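Local coordinates for protein lipolytic enzyme, G-D-S-L family (Bacteroides thetaiotaomicron, PDB 7BR2) that metabolises the drug diltiazem in a gut bacterium, as a serine esterase of the SGNH (GDSL) hydrolase family, at residues I29-R34 against L362-R367; R34-I39 against V54-I59; M89-Y94 against Q111-N116; I132-T137 against E164-S169. All blocks are in the same frame, centred on the assembly; numbering follows the deposited sequence.

Contact 1 (I29-R34 against L362-R367); sequences ITDGGR and LERTFR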
loop_
_atom_site.group_PDB
_atom_site.type_symbol
_atom_site.label_atom_id
_atom_site.label_comp_id
_atom_site.label_asym_id
_atom_site.label_seq_id
_atom_site.Cartn_x
_atom_site.Cartn_y
_atom_site.Cartn_z
ATOM N N ILE A 29 -9.163 -7.525 3.018
ATOM C CA ILE A 29 -7.919 -6.834 3.338
ATOM C C ILE A 29 -7.545 -5.880 2.208
ATOM O O ILE A 29 -7.171 -4.724 2.444
ATOM C CB ILE A 29 -6.812 -7.864 3.632
ATOM C CG1 ILE A 29 -7.206 -8.665 4.884
ATOM C CG2 ILE A 29 -5.468 -7.169 3.786
ATOM C CD1 ILE A 29 -6.546 -10.023 5.006
ATOM N N THR A 30 -7.717 -6.335 0.962
ATOM C CA THR A 30 -7.530 -5.487 -0.211
ATOM C C THR A 30 -8.670 -4.483 -0.361
ATOM O O THR A 30 -8.438 -3.285 -0.561
ATOM C CB THR A 30 -7.447 -6.369 -1.452
ATOM O OG1 THR A 30 -6.341 -7.267 -1.320
ATOM C CG2 THR A 30 -7.318 -5.530 -2.721
ATOM N N ASP A 31 -9.909 -4.966 -0.278
ATOM C CA ASP A 31 -11.087 -4.138 -0.521
ATOM C C ASP A 31 -11.099 -2.906 0.374
ATOM O O ASP A 31 -11.128 -1.768 -0.110
ATOM C CB ASP A 31 -12.339 -4.998 -0.318
ATOM C CG ASP A 31 -13.640 -4.261 -0.628
ATOM O OD1 ASP A 31 -13.606 -3.089 -1.048
ATOM O OD2 ASP A 31 -14.704 -4.907 -0.504
ATOM N N GLY A 32 -11.041 -3.113 1.685
ATOM C CA GLY A 32 -11.123 -2.017 2.617
ATOM C C GLY A 32 -9.796 -1.455 3.068
ATOM O O GLY A 32 -9.785 -0.532 3.890
ATOM N N GLY A 33 -8.669 -1.969 2.566
ATOM C CA GLY A 33 -7.364 -1.542 3.022
ATOM C C GLY A 33 -6.649 -0.587 2.070
ATOM O O GLY A 33 -7.086 -0.314 0.957
ATOM N N ARG A 34 -5.479 -0.120 2.519
ATOM C CA ARG A 34 -4.767 0.942 1.822
ATOM C C ARG A 34 -3.382 0.557 1.317
ATOM O O ARG A 34 -2.695 1.411 0.746
ATOM C CB ARG A 34 -4.641 2.169 2.734
ATOM C CG ARG A 34 -5.915 3.018 2.866
ATOM C CD ARG A 34 -5.666 4.143 3.847
ATOM N NE ARG A 34 -6.804 5.041 4.052
ATOM C CZ ARG A 34 -7.857 4.779 4.831
ATOM N NH1 ARG A 34 -7.970 3.618 5.469
ATOM N NH2 ARG A 34 -8.814 5.683 4.959
ATOM N N LEU A 362 -13.041 7.518 -3.140
ATOM C CA LEU A 362 -13.889 7.386 -4.323
ATOM C C LEU A 362 -13.824 5.965 -4.881
ATOM O O LEU A 362 -14.862 5.318 -5.151
ATOM C CB LEU A 362 -13.451 8.402 -5.373
ATOM C CG LEU A 362 -13.922 9.832 -5.128
ATOM C CD1 LEU A 362 -13.184 10.846 -6.040
ATOM C CD2 LEU A 362 -15.424 9.934 -5.294
ATOM N N GLU A 363 -12.603 5.431 -4.997
ATOM C CA GLU A 363 -12.463 4.069 -5.510
ATOM C C GLU A 363 -13.203 3.071 -4.625
ATOM O O GLU A 363 -13.813 2.117 -5.131
ATOM C CB GLU A 363 -10.986 3.692 -5.638
ATOM C CG GLU A 363 -10.770 2.396 -6.408
ATOM C CD GLU A 363 -9.298 1.986 -6.515
ATOM O OE1 GLU A 363 -8.473 2.456 -5.694
ATOM O OE2 GLU A 363 -8.982 1.189 -7.433
ATOM N N ARG A 364 -13.201 3.293 -3.306
ATOM C CA ARG A 364 -13.946 2.389 -2.427
ATOM C C ARG A 364 -15.429 2.393 -2.758
ATOM O O ARG A 364 -16.097 1.351 -2.663
ATOM C CB ARG A 364 -13.748 2.754 -0.957
ATOM C CG ARG A 364 -12.423 2.246 -0.351
ATOM C CD ARG A 364 -12.654 1.264 0.800
ATOM N NE ARG A 364 -13.406 0.082 0.396
ATOM C CZ ARG A 364 -14.704 -0.094 0.626
ATOM N NH1 ARG A 364 -15.303 -1.200 0.221
ATOM N NH2 ARG A 364 -15.398 0.844 1.251
ATOM N N THR A 365 -15.979 3.552 -3.135
ATOM C CA THR A 365 -17.399 3.521 -3.517
ATOM C C THR A 365 -17.599 2.631 -4.737
ATOM O O THR A 365 -18.582 1.871 -4.819
ATOM C CB THR A 365 -17.966 4.924 -3.772
ATOM O OG1 THR A 365 -17.514 5.436 -5.036
ATOM C CG2 THR A 365 -17.580 5.872 -2.655
ATOM N N PHE A 366 -16.632 2.653 -5.664
ATOM C CA PHE A 366 -16.726 1.706 -6.782
ATOM C C PHE A 366 -16.632 0.254 -6.314
ATOM O O PHE A 366 -17.268 -0.637 -6.905
ATOM C CB PHE A 366 -15.651 2.001 -7.834
ATOM C CG PHE A 366 -16.004 3.134 -8.767
ATOM C CD1 PHE A 366 -15.778 4.451 -8.404
ATOM C CD2 PHE A 366 -16.537 2.870 -10.029
ATOM C CE1 PHE A 366 -16.100 5.505 -9.267
ATOM C CE2 PHE A 366 -16.860 3.915 -10.899
ATOM C CZ PHE A 366 -16.641 5.241 -10.506
ATOM N N ARG A 367 -15.875 -0.005 -5.243
ATOM C CA ARG A 367 -15.771 -1.373 -4.722
ATOM C C ARG A 367 -17.089 -1.831 -4.084
ATOM O O ARG A 367 -17.461 -3.013 -4.169
ATOM C CB ARG A 367 -14.643 -1.482 -3.689
ATOM C CG ARG A 367 -13.222 -1.232 -4.205
ATOM C CD ARG A 367 -13.035 -1.733 -5.607
ATOM N NE ARG A 367 -12.998 -3.183 -5.663
ATOM C CZ ARG A 367 -13.267 -3.890 -6.751
ATOM N NH1 ARG A 367 -13.209 -5.217 -6.712
ATOM N NH2 ARG A 367 -13.604 -3.265 -7.872
HETATM O O HOH W 1 -17.056 -3.821 -1.465
#

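Contact 2 (R34-I39 against V54-I59); sequences RYHSFI and VFNGGI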
loop_
_atom_site.group_PDB
_atom_site.type_symbol
_atom_site.label_atom_id
_atom_site.label_comp_id
_atom_site.label_asym_id
_atom_site.label_seq_id
_atom_site.Cartn_x
_atom_site.Cartn_y
_atom_site.Cartn_z
ATOM N N ARG A 34 -5.479 -0.120 2.519
ATOM C CA ARG A 34 -4.767 0.942 1.822
ATOM C C ARG A 34 -3.382 0.557 1.317
ATOM O O ARG A 34 -2.695 1.411 0.746
ATOM C CB ARG A 34 -4.641 2.169 2.734
ATOM C CG ARG A 34 -5.915 3.018 2.866
ATOM C CD ARG A 34 -5.666 4.143 3.847
ATOM N NE ARG A 34 -6.804 5.041 4.052
ATOM C CZ ARG A 34 -7.857 4.779 4.831
ATOM N NH1 ARG A 34 -7.970 3.618 5.469
ATOM N NH2 ARG A 34 -8.814 5.683 4.959
ATOM N N TYR A 35 -2.961 -0.696 1.464
ATOM C CA TYR A 35 -1.603 -1.034 1.063
ATOM C C TYR A 35 -1.366 -0.675 -0.397
ATOM O O TYR A 35 -0.295 -0.168 -0.751
ATOM C CB TYR A 35 -1.309 -2.514 1.325
ATOM C CG TYR A 35 -2.025 -3.507 0.429
ATOM C CD1 TYR A 35 -1.552 -3.809 -0.857
ATOM C CD2 TYR A 35 -3.144 -4.188 0.883
ATOM C CE1 TYR A 35 -2.213 -4.739 -1.681
ATOM C CE2 TYR A 35 -3.803 -5.125 0.079
ATOM C CZ TYR A 35 -3.332 -5.399 -1.197
ATOM O OH TYR A 35 -3.999 -6.317 -1.981
ATOM N N HIS A 36 -2.368 -0.901 -1.254
ATOM C CA HIS A 36 -2.216 -0.579 -2.667
ATOM C C HIS A 36 -2.165 0.925 -2.874
ATOM O O HIS A 36 -1.404 1.418 -3.721
ATOM C CB HIS A 36 -3.347 -1.211 -3.486
ATOM C CG HIS A 36 -4.692 -1.158 -2.819
ATOM N ND1 HIS A 36 -5.480 -0.025 -2.808
ATOM C CD2 HIS A 36 -5.397 -2.112 -2.164
ATOM C CE1 HIS A 36 -6.600 -0.276 -2.154
ATOM N NE2 HIS A 36 -6.580 -1.538 -1.762
ATOM N N SER A 37 -2.945 1.669 -2.088
ATOM C CA SER A 37 -2.873 3.127 -2.140
ATOM C C SER A 37 -1.513 3.631 -1.650
ATOM O O SER A 37 -0.957 4.585 -2.204
ATOM C CB SER A 37 -4.016 3.729 -1.322
ATOM O OG SER A 37 -4.090 5.135 -1.483
ATOM N N PHE A 38 -0.955 2.991 -0.621
ATOM C CA PHE A 38 0.359 3.383 -0.115
ATOM C C PHE A 38 1.452 3.071 -1.138
ATOM O O PHE A 38 2.404 3.847 -1.310
ATOM C CB PHE A 38 0.614 2.661 1.213
ATOM C CG PHE A 38 -0.329 3.072 2.333
ATOM C CD1 PHE A 38 -1.014 4.282 2.285
ATOM C CD2 PHE A 38 -0.519 2.244 3.437
ATOM C CE1 PHE A 38 -1.865 4.659 3.311
ATOM C CE2 PHE A 38 -1.384 2.610 4.467
ATOM C CZ PHE A 38 -2.049 3.823 4.409
ATOM N N ILE A 39 1.311 1.952 -1.853
ATOM C CA ILE A 39 2.260 1.608 -2.915
ATOM C C ILE A 39 2.201 2.632 -4.050
ATOM O O ILE A 39 3.238 3.106 -4.553
ATOM C CB ILE A 39 1.991 0.185 -3.432
ATOM C CG1 ILE A 39 2.311 -0.867 -2.366
ATOM C CG2 ILE A 39 2.810 -0.082 -4.679
ATOM C CD1 ILE A 39 1.782 -2.290 -2.721
ATOM N N VAL A 54 -2.844 2.237 -10.318
ATOM C CA VAL A 54 -3.120 1.122 -9.426
ATOM C C VAL A 54 -4.631 0.992 -9.247
ATOM O O VAL A 54 -5.348 1.998 -9.186
ATOM C CB VAL A 54 -2.396 1.335 -8.086
ATOM C CG1 VAL A 54 -2.732 0.236 -7.087
ATOM C CG2 VAL A 54 -0.899 1.391 -8.350
ATOM N N PHE A 55 -5.113 -0.249 -9.174
ATOM C CA PHE A 55 -6.533 -0.551 -9.022
ATOM C C PHE A 55 -6.730 -1.447 -7.815
ATOM O O PHE A 55 -6.048 -2.471 -7.668
ATOM C CB PHE A 55 -7.101 -1.243 -10.272
ATOM C CG PHE A 55 -7.050 -0.394 -11.510
ATOM C CD1 PHE A 55 -5.879 -0.316 -12.269
ATOM C CD2 PHE A 55 -8.158 0.333 -11.921
ATOM C CE1 PHE A 55 -5.820 0.473 -13.412
ATOM C CE2 PHE A 55 -8.109 1.120 -13.068
ATOM C CZ PHE A 55 -6.935 1.188 -13.814
ATOM N N ASN A 56 -7.643 -1.046 -6.951
ATOM C CA ASN A 56 -8.182 -1.919 -5.919
ATOM C C ASN A 56 -9.122 -2.949 -6.558
ATOM O O ASN A 56 -10.148 -2.581 -7.138
ATOM C CB ASN A 56 -8.918 -1.049 -4.903
ATOM C CG ASN A 56 -9.491 -1.834 -3.736
ATOM O OD1 ASN A 56 -9.576 -3.065 -3.766
ATOM N ND2 ASN A 56 -9.932 -1.104 -2.708
ATOM N N GLY A 57 -8.787 -4.239 -6.475
ATOM C CA GLY A 57 -9.689 -5.272 -6.957
ATOM C C GLY A 57 -10.052 -6.225 -5.837
ATOM O O GLY A 57 -10.093 -7.446 -6.012
ATOM N N GLY A 58 -10.253 -5.670 -4.649
ATOM C CA GLY A 58 -10.682 -6.443 -3.500
ATOM C C GLY A 58 -12.189 -6.333 -3.348
ATOM O O GLY A 58 -12.776 -5.301 -3.663
ATOM N N ILE A 59 -12.805 -7.424 -2.891
ATOM C CA ILE A 59 -14.187 -7.437 -2.429
ATOM C C ILE A 59 -14.234 -8.212 -1.118
ATOM O O ILE A 59 -13.770 -9.354 -1.053
ATOM C CB ILE A 59 -15.133 -8.070 -3.469
ATOM C CG1 ILE A 59 -15.144 -7.246 -4.762
ATOM C CG2 ILE A 59 -16.529 -8.207 -2.906
ATOM C CD1 ILE A 59 -16.222 -7.639 -5.723
#

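Contact 3 (M89-Y94 against Q111-N116); sequences MNDSGY and QESIKN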
loop_
_atom_site.group_PDB
_atom_site.type_symbol
_atom_site.label_atom_id
_atom_site.label_comp_id
_atom_site.label_asym_id
_atom_site.label_seq_id
_atom_site.Cartn_x
_atom_site.Cartn_y
_atom_site.Cartn_z
ATOM N N MET A 89 -7.456 -15.830 3.351
ATOM C CA MET A 89 -7.952 -15.500 4.686
ATOM C C MET A 89 -9.364 -16.039 4.901
ATOM O O MET A 89 -9.683 -16.565 5.978
ATOM C CB MET A 89 -7.896 -13.993 4.925
ATOM C CG MET A 89 -8.371 -13.584 6.325
ATOM S SD MET A 89 -7.390 -14.223 7.714
ATOM C CE MET A 89 -5.885 -13.257 7.595
ATOM N N ASN A 90 -10.219 -15.944 3.879
ATOM C CA ASN A 90 -11.564 -16.497 3.953
ATOM C C ASN A 90 -11.590 -17.967 3.572
ATOM O O ASN A 90 -12.344 -18.742 4.159
ATOM C CB ASN A 90 -12.505 -15.692 3.059
ATOM C CG ASN A 90 -12.767 -14.312 3.606
ATOM O OD1 ASN A 90 -13.118 -14.159 4.783
ATOM N ND2 ASN A 90 -12.562 -13.293 2.777
ATOM N N ASP A 91 -10.797 -18.354 2.571
ATOM C CA ASP A 91 -10.750 -19.751 2.162
ATOM C C ASP A 91 -10.421 -20.665 3.339
ATOM O O ASP A 91 -10.980 -21.760 3.468
ATOM C CB ASP A 91 -9.723 -19.930 1.037
ATOM C CG ASP A 91 -9.914 -18.939 -0.120
ATOM O OD1 ASP A 91 -9.860 -17.704 0.133
ATOM O OD2 ASP A 91 -10.103 -19.394 -1.279
ATOM N N SER A 92 -9.515 -20.230 4.213
ATOM C CA SER A 92 -9.041 -21.091 5.289
ATOM C C SER A 92 -10.130 -21.438 6.297
ATOM O O SER A 92 -10.035 -22.478 6.957
ATOM C CB SER A 92 -7.877 -20.428 6.016
ATOM O OG SER A 92 -8.173 -19.069 6.276
ATOM N N GLY A 93 -11.166 -20.618 6.426
ATOM C CA GLY A 93 -12.200 -20.859 7.412
ATOM C C GLY A 93 -11.852 -20.308 8.785
ATOM O O GLY A 93 -10.759 -19.792 9.035
ATOM N N TYR A 94 -12.816 -20.409 9.700
ATOM C CA TYR A 94 -12.646 -19.710 10.971
ATOM C C TYR A 94 -12.976 -20.549 12.210
ATOM O O TYR A 94 -12.081 -21.146 12.823
ATOM C CB TYR A 94 -13.499 -18.441 10.955
ATOM C CG TYR A 94 -13.080 -17.420 9.914
ATOM C CD1 TYR A 94 -12.120 -16.458 10.214
ATOM C CD2 TYR A 94 -13.648 -17.407 8.637
ATOM C CE1 TYR A 94 -11.734 -15.515 9.284
ATOM C CE2 TYR A 94 -13.263 -16.456 7.688
ATOM C CZ TYR A 94 -12.303 -15.514 8.028
ATOM O OH TYR A 94 -11.895 -14.570 7.122
ATOM N N GLN A 111 -8.214 -27.974 0.311
ATOM C CA GLN A 111 -8.508 -28.612 -0.969
ATOM C C GLN A 111 -9.494 -27.787 -1.782
ATOM O O GLN A 111 -9.280 -27.555 -2.980
ATOM C CB GLN A 111 -9.049 -30.029 -0.741
ATOM C CG GLN A 111 -7.999 -30.992 -0.190
ATOM C CD GLN A 111 -6.838 -31.191 -1.146
ATOM O OE1 GLN A 111 -6.992 -31.077 -2.360
ATOM N NE2 GLN A 111 -5.660 -31.444 -0.599
ATOM N N GLU A 112 -10.552 -27.300 -1.133
ATOM C CA GLU A 112 -11.519 -26.452 -1.822
ATOM C C GLU A 112 -10.847 -25.199 -2.376
ATOM O O GLU A 112 -11.083 -24.803 -3.532
ATOM C CB GLU A 112 -12.644 -26.088 -0.861
ATOM C CG GLU A 112 -13.807 -25.352 -1.485
ATOM C CD GLU A 112 -14.748 -24.756 -0.450
ATOM O OE1 GLU A 112 -15.684 -24.037 -0.859
ATOM O OE2 GLU A 112 -14.573 -25.031 0.761
ATOM N N SER A 113 -9.958 -24.598 -1.586
ATOM C CA SER A 113 -9.325 -23.364 -2.017
ATOM C C SER A 113 -8.477 -23.592 -3.260
ATOM O O SER A 113 -8.635 -22.883 -4.258
ATOM C CB SER A 113 -8.480 -22.788 -0.891
ATOM O OG SER A 113 -8.025 -21.509 -1.247
ATOM N N ILE A 114 -7.603 -24.605 -3.244
ATOM C CA ILE A 114 -6.741 -24.776 -4.417
ATOM C C ILE A 114 -7.550 -25.265 -5.619
ATOM O O ILE A 114 -7.200 -24.972 -6.773
ATOM C CB ILE A 114 -5.546 -25.699 -4.113
ATOM C CG1 ILE A 114 -6.012 -27.111 -3.774
ATOM C CG2 ILE A 114 -4.620 -25.090 -3.034
ATOM C CD1 ILE A 114 -4.877 -28.085 -3.525
ATOM N N LYS A 115 -8.669 -25.952 -5.389
ATOM C CA LYS A 115 -9.532 -26.300 -6.511
ATOM C C LYS A 115 -10.019 -25.034 -7.216
ATOM O O LYS A 115 -9.972 -24.938 -8.450
ATOM C CB LYS A 115 -10.699 -27.171 -6.017
ATOM C CG LYS A 115 -11.634 -27.692 -7.123
ATOM C CD LYS A 115 -12.965 -28.187 -6.572
ATOM C CE LYS A 115 -13.995 -28.357 -7.676
ATOM N NZ LYS A 115 -14.121 -29.778 -8.080
ATOM N N ASN A 116 -10.455 -24.035 -6.446
ATOM C CA ASN A 116 -10.886 -22.785 -7.083
ATOM C C ASN A 116 -9.710 -22.022 -7.700
ATOM O O ASN A 116 -9.805 -21.491 -8.832
ATOM C CB ASN A 116 -11.626 -21.920 -6.073
ATOM C CG ASN A 116 -12.926 -22.544 -5.663
ATOM O OD1 ASN A 116 -13.706 -22.976 -6.519
ATOM N ND2 ASN A 116 -13.161 -22.641 -4.357
HETATM O O HOH W 2 -12.146 -21.350 -2.252
#

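Contact 4 (I132-T137 against E164-S169); sequences IVMTGT and EYQRES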
loop_
_atom_site.group_PDB
_atom_site.type_symbol
_atom_site.label_atom_id
_atom_site.label_comp_id
_atom_site.label_asym_id
_atom_site.label_seq_id
_atom_site.Cartn_x
_atom_site.Cartn_y
_atom_site.Cartn_z
ATOM N N ILE A 132 1.748 -11.707 -14.183
ATOM C CA ILE A 132 1.042 -12.279 -13.039
ATOM C C ILE A 132 1.979 -12.302 -11.836
ATOM O O ILE A 132 3.124 -12.759 -11.937
ATOM C CB ILE A 132 0.516 -13.692 -13.357
ATOM C CG1 ILE A 132 -0.340 -13.688 -14.625
ATOM C CG2 ILE A 132 -0.322 -14.226 -12.214
ATOM C CD1 ILE A 132 -1.603 -12.848 -14.496
ATOM N N VAL A 133 1.505 -11.800 -10.695
ATOM C CA VAL A 133 2.294 -11.767 -9.463
ATOM C C VAL A 133 1.489 -12.418 -8.339
ATOM O O VAL A 133 0.526 -11.824 -7.826
ATOM C CB VAL A 133 2.699 -10.338 -9.082
ATOM C CG1 VAL A 133 3.515 -10.340 -7.802
ATOM C CG2 VAL A 133 3.478 -9.680 -10.231
ATOM N N MET A 134 1.899 -13.620 -7.927
ATOM C CA MET A 134 1.298 -14.235 -6.750
ATOM C C MET A 134 1.808 -13.517 -5.511
ATOM O O MET A 134 3.020 -13.357 -5.343
ATOM C CB MET A 134 1.651 -15.721 -6.689
ATOM C CG MET A 134 1.071 -16.556 -7.818
ATOM S SD MET A 134 -0.711 -16.722 -7.725
ATOM C CE MET A 134 -1.225 -16.037 -9.301
ATOM N N THR A 135 0.897 -13.034 -4.666
ATOM C CA THR A 135 1.278 -12.314 -3.450
ATOM C C THR A 135 0.612 -13.017 -2.276
ATOM O O THR A 135 -0.611 -12.940 -2.112
ATOM C CB THR A 135 0.887 -10.833 -3.487
ATOM O OG1 THR A 135 -0.534 -10.708 -3.335
ATOM C CG2 THR A 135 1.278 -10.219 -4.781
ATOM N N GLY A 136 1.419 -13.691 -1.454
ATOM C CA GLY A 136 0.895 -14.447 -0.334
ATOM C C GLY A 136 0.241 -13.527 0.666
ATOM O O GLY A 136 0.847 -12.532 1.065
ATOM N N THR A 137 -1.009 -13.812 1.032
ATOM C CA THR A 137 -1.761 -12.900 1.889
ATOM C C THR A 137 -1.058 -12.651 3.223
ATOM O O THR A 137 -0.297 -13.486 3.730
ATOM C CB THR A 137 -3.158 -13.446 2.173
ATOM O OG1 THR A 137 -3.800 -12.607 3.137
ATOM C CG2 THR A 137 -3.090 -14.862 2.725
ATOM N N GLU A 164 1.884 -21.673 -0.159
ATOM C CA GLU A 164 2.867 -22.555 -0.790
ATOM C C GLU A 164 2.357 -23.095 -2.116
ATOM O O GLU A 164 3.128 -23.229 -3.078
ATOM C CB GLU A 164 3.254 -23.699 0.154
ATOM C CG GLU A 164 4.594 -23.516 0.872
ATOM C CD GLU A 164 5.733 -23.078 -0.075
ATOM O OE1 GLU A 164 6.110 -23.874 -0.972
ATOM O OE2 GLU A 164 6.270 -21.959 0.090
ATOM N N TYR A 165 1.064 -23.416 -2.191
ATOM C CA TYR A 165 0.516 -23.804 -3.486
ATOM C C TYR A 165 0.652 -22.665 -4.500
ATOM O O TYR A 165 0.992 -22.899 -5.672
ATOM C CB TYR A 165 -0.940 -24.230 -3.354
ATOM C CG TYR A 165 -1.407 -24.967 -4.579
ATOM C CD1 TYR A 165 -1.809 -24.275 -5.720
ATOM C CD2 TYR A 165 -1.420 -26.348 -4.614
ATOM C CE1 TYR A 165 -2.217 -24.939 -6.857
ATOM C CE2 TYR A 165 -1.838 -27.030 -5.749
ATOM C CZ TYR A 165 -2.232 -26.316 -6.867
ATOM O OH TYR A 165 -2.645 -26.986 -7.994
ATOM N N GLN A 166 0.419 -21.424 -4.054
ATOM C CA GLN A 166 0.653 -20.271 -4.920
ATOM C C GLN A 166 2.104 -20.211 -5.391
ATOM O O GLN A 166 2.370 -20.019 -6.582
ATOM C CB GLN A 166 0.300 -18.980 -4.187
ATOM C CG GLN A 166 -1.146 -18.622 -4.159
ATOM C CD GLN A 166 -1.359 -17.298 -3.477
ATOM O OE1 GLN A 166 -1.323 -17.209 -2.250
ATOM N NE2 GLN A 166 -1.560 -16.249 -4.268
ATOM N N ARG A 167 3.052 -20.341 -4.457
ATOM C CA ARG A 167 4.474 -20.241 -4.796
ATOM C C ARG A 167 4.853 -21.262 -5.864
ATOM O O ARG A 167 5.510 -20.930 -6.858
ATOM C CB ARG A 167 5.334 -20.409 -3.533
ATOM C CG ARG A 167 6.846 -20.163 -3.734
ATOM C CD ARG A 167 7.715 -20.715 -2.569
ATOM N NE ARG A 167 7.459 -20.105 -1.252
ATOM C CZ ARG A 167 8.067 -19.006 -0.787
ATOM N NH1 ARG A 167 8.981 -18.373 -1.518
ATOM N NH2 ARG A 167 7.768 -18.531 0.421
ATOM N N GLU A 168 4.412 -22.509 -5.692
ATOM C CA GLU A 168 4.795 -23.544 -6.642
ATOM C C GLU A 168 4.101 -23.365 -7.985
ATOM O O GLU A 168 4.712 -23.628 -9.033
ATOM C CB GLU A 168 4.500 -24.921 -6.050
ATOM C CG GLU A 168 5.241 -25.117 -4.733
ATOM C CD GLU A 168 4.792 -26.324 -3.933
ATOM O OE1 GLU A 168 3.897 -27.065 -4.400
ATOM O OE2 GLU A 168 5.333 -26.520 -2.818
ATOM N N SER A 169 2.845 -22.892 -7.987
ATOM C CA SER A 169 2.203 -22.560 -9.257
ATOM C C SER A 169 2.983 -21.472 -9.985
ATOM O O SER A 169 3.203 -21.557 -11.202
ATOM C CB SER A 169 0.750 -22.134 -9.016
ATOM O OG SER A 169 0.100 -21.791 -10.232
HETATM O O HOH W 3 -2.444 -15.473 -0.550
#

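Contact 1 (I29-R34 against L362-R367)
Asp31 and Arg364 are joined by a salt bridge backed by a second hydrogen bond. Arg364 NH1 gives an almost straight bond (172°) to Asp31 OD1 at 2.8 Å. The oxygen lies in the guanidinium plane, yet it is approached from above its own carboxylate, because the two planes are turned 47° apart. Arg364 NE donates to the backbone O of Asp31 at 3.0 Å, more bent and from above the carbonyl plane. This side-on grip on two acceptors of one residue suits arginine, whose NE and NH1 offer neighbouring N-H groups. Bends at chi2 and at chi3 (60°) swing the guanidinium round to Asp31, and Glu368 is a second acidic partner of NH1.

Packing is sparse. Arg364 NE passes 3.8 Å from Gly32 CA, and Arg367 CB lies 3.3 Å from Asp31 OD1, while the guanidinium of Arg367 runs on to Gly58 O and Asp74. One water donates to Asp31 OD2 at 2.8 Å and, weakly, to the backbone O of Arg367.

Asp31 OD2 also accepts from Gly60 N, and Asp31 O from Asn56 ND2, tying the residue to strand 53-58 and the loop just after it. A leucine in place of Arg364 would probably leave Asp31 OD1 without its cationic mate and take one of two donors from the Asp31 carbonyl. Helix 344-377 is thereby joined to the short helix 28-32, which begins with the likely nucleophile Ser28, as in the GDSL-type motif of SGNH hydrolases.

Contact 2 (R34-I39 against V54-I59)
His36 on helix 35-46 faces Asn56 on strand 53-58 with their CA atoms 6.9 Å apart. The helix is the crossover of a beta-alpha-beta unit, linking strand 21-26 to strand 53-58, its parallel neighbour at the sheet edge. The imidazole is laid against Asn56: Asn56 CB stands over one ring face in a CH-pi contact, 4.1 Å from the centroid, and its amide continues across the ring at 43° to it, with ND2 3.5 Å from His36 CE1. Nearer the start of the strand, Val54 CG1 packs against His36 CB at 3.9 Å, a small branched side chain suited to this buried seam.

His36 NE2 bonds to Thr30 O and Asn56 ND2 to Asp31 O, which joins helix 28-32 to helix 35-46 and to the sheet. With CG anti to the backbone N (chi1 -178°), the Asn56 amide can serve the chain ahead of it. An alanine here would keep the CB over the ring, but is likely to leave Gly58 N without its acceptor and Asp31 O without one of its donors. That acceptor is Asn56 OD1, which closes an Asx turn with Gly58 N at 2.8 Å, the donor lying nearly along the C=O axis.

Contact 3 (M89-Y94 against Q111-N116)
Asp91, the last residue of a GxND sequence (Gly88 to Asp91) in the loop after strand 82-85, meets Ser113 on helix 102-125. Ser113 OG donates to Asp91 OD2 at 3.0 Å, reaching it from above the carboxylate plane. Lying anti to the backbone N (chi1 -172°) puts the hydroxyl there, and the CB atoms of Asp91 and Ser113 pack 3.7 Å apart. A small residue that can donate fits here, where the backbones approach closely.

Asp91 OD2 gathers further donors: the backbone N of Ala64 at the start of helix 64-75, and a water at 3.0 Å that in turn accepts from Asn116 ND2 at 2.7 Å. Three donors thus grip one buried oxygen, while OD1 has a weak bond from Gly88 N.

The loop folds as a type I beta turn, with Gly93 N bonded to Asn90 O at 3.2 Å; at its positive phi (85°) a side chain would collide with Ser92 O, so glycine suits. Tyr94 OH donates to Asn90 OD1 at 2.7 Å. Such an aspartate, fastening to two helices the turn that carries the neighbouring asparagine, belongs to the GxND block of SGNH hydrolases, whose asparagine in relatives contributes to the oxyanion hole.

Contact 4 (I132-T137 against E164-S169)
Gln166 reaches from helix 155-173 to Met134 and Gly136 of strand 131-136. Its NE2 makes a weak hydrogen bond to Met134 SD at 3.6 Å, and at the other end of the amide Gln166 OE1 comes within 4.0 Å of Gly136 CA. A water extends the amide further: it lies 2.7 Å from Gln166 OE1, to which it can donate, and accepts from Thr137 N, also at 2.7 Å. The amide, buried as it is, therefore meets polar partners at both ends, and NE2 has another weak bond, to Val85 O. Having both a donor and an acceptor, glutamine suits this place.

Extended at chi2 (-177°), the Gln166 chain reaches the strand. Met134 bends at chi2 and chi3 instead, setting its sulfur beside the amide, and its CG rests 3.9 Å from the backbone O of Gln166. Phe87 lies against Gln166; Phe117 and Phe177 pack on Met134.

The segments run nearly antiparallel (159°), axes 8.5 Å apart, as befits the strand and helix of a beta-alpha-beta unit. From helix 155-173 the chain passes into strand 176-179, which pairs with strand 131-136 on one side, while strand 82-85 pairs on the other and helix 102-125 packs against both Met134 and Tyr165.

In the fold
Contacts 2, 3 and 4 follow one another along the chain within the SGNH hydrolase region, whereas contact 1 spans them all by bringing back helix 344-377 from far down the sequence. Contacts 1 and 2, with centres about 7 Å apart, share Arg34 and are joined by bonds such as Glu363 OE2 to Asn56 N. Contacts 2 and 4 lie about 18 Å apart on one five-stranded parallel sheet, at strands 53-58 and 131-136. Contact 3, about 14 Å from contact 4, touches it where Ile114 packs on Tyr165. Ile29, next to the probable catalytic serine, packs on Met89 of contact 3 and Thr137 of contact 4, so three of the contacts meet near the probable active site.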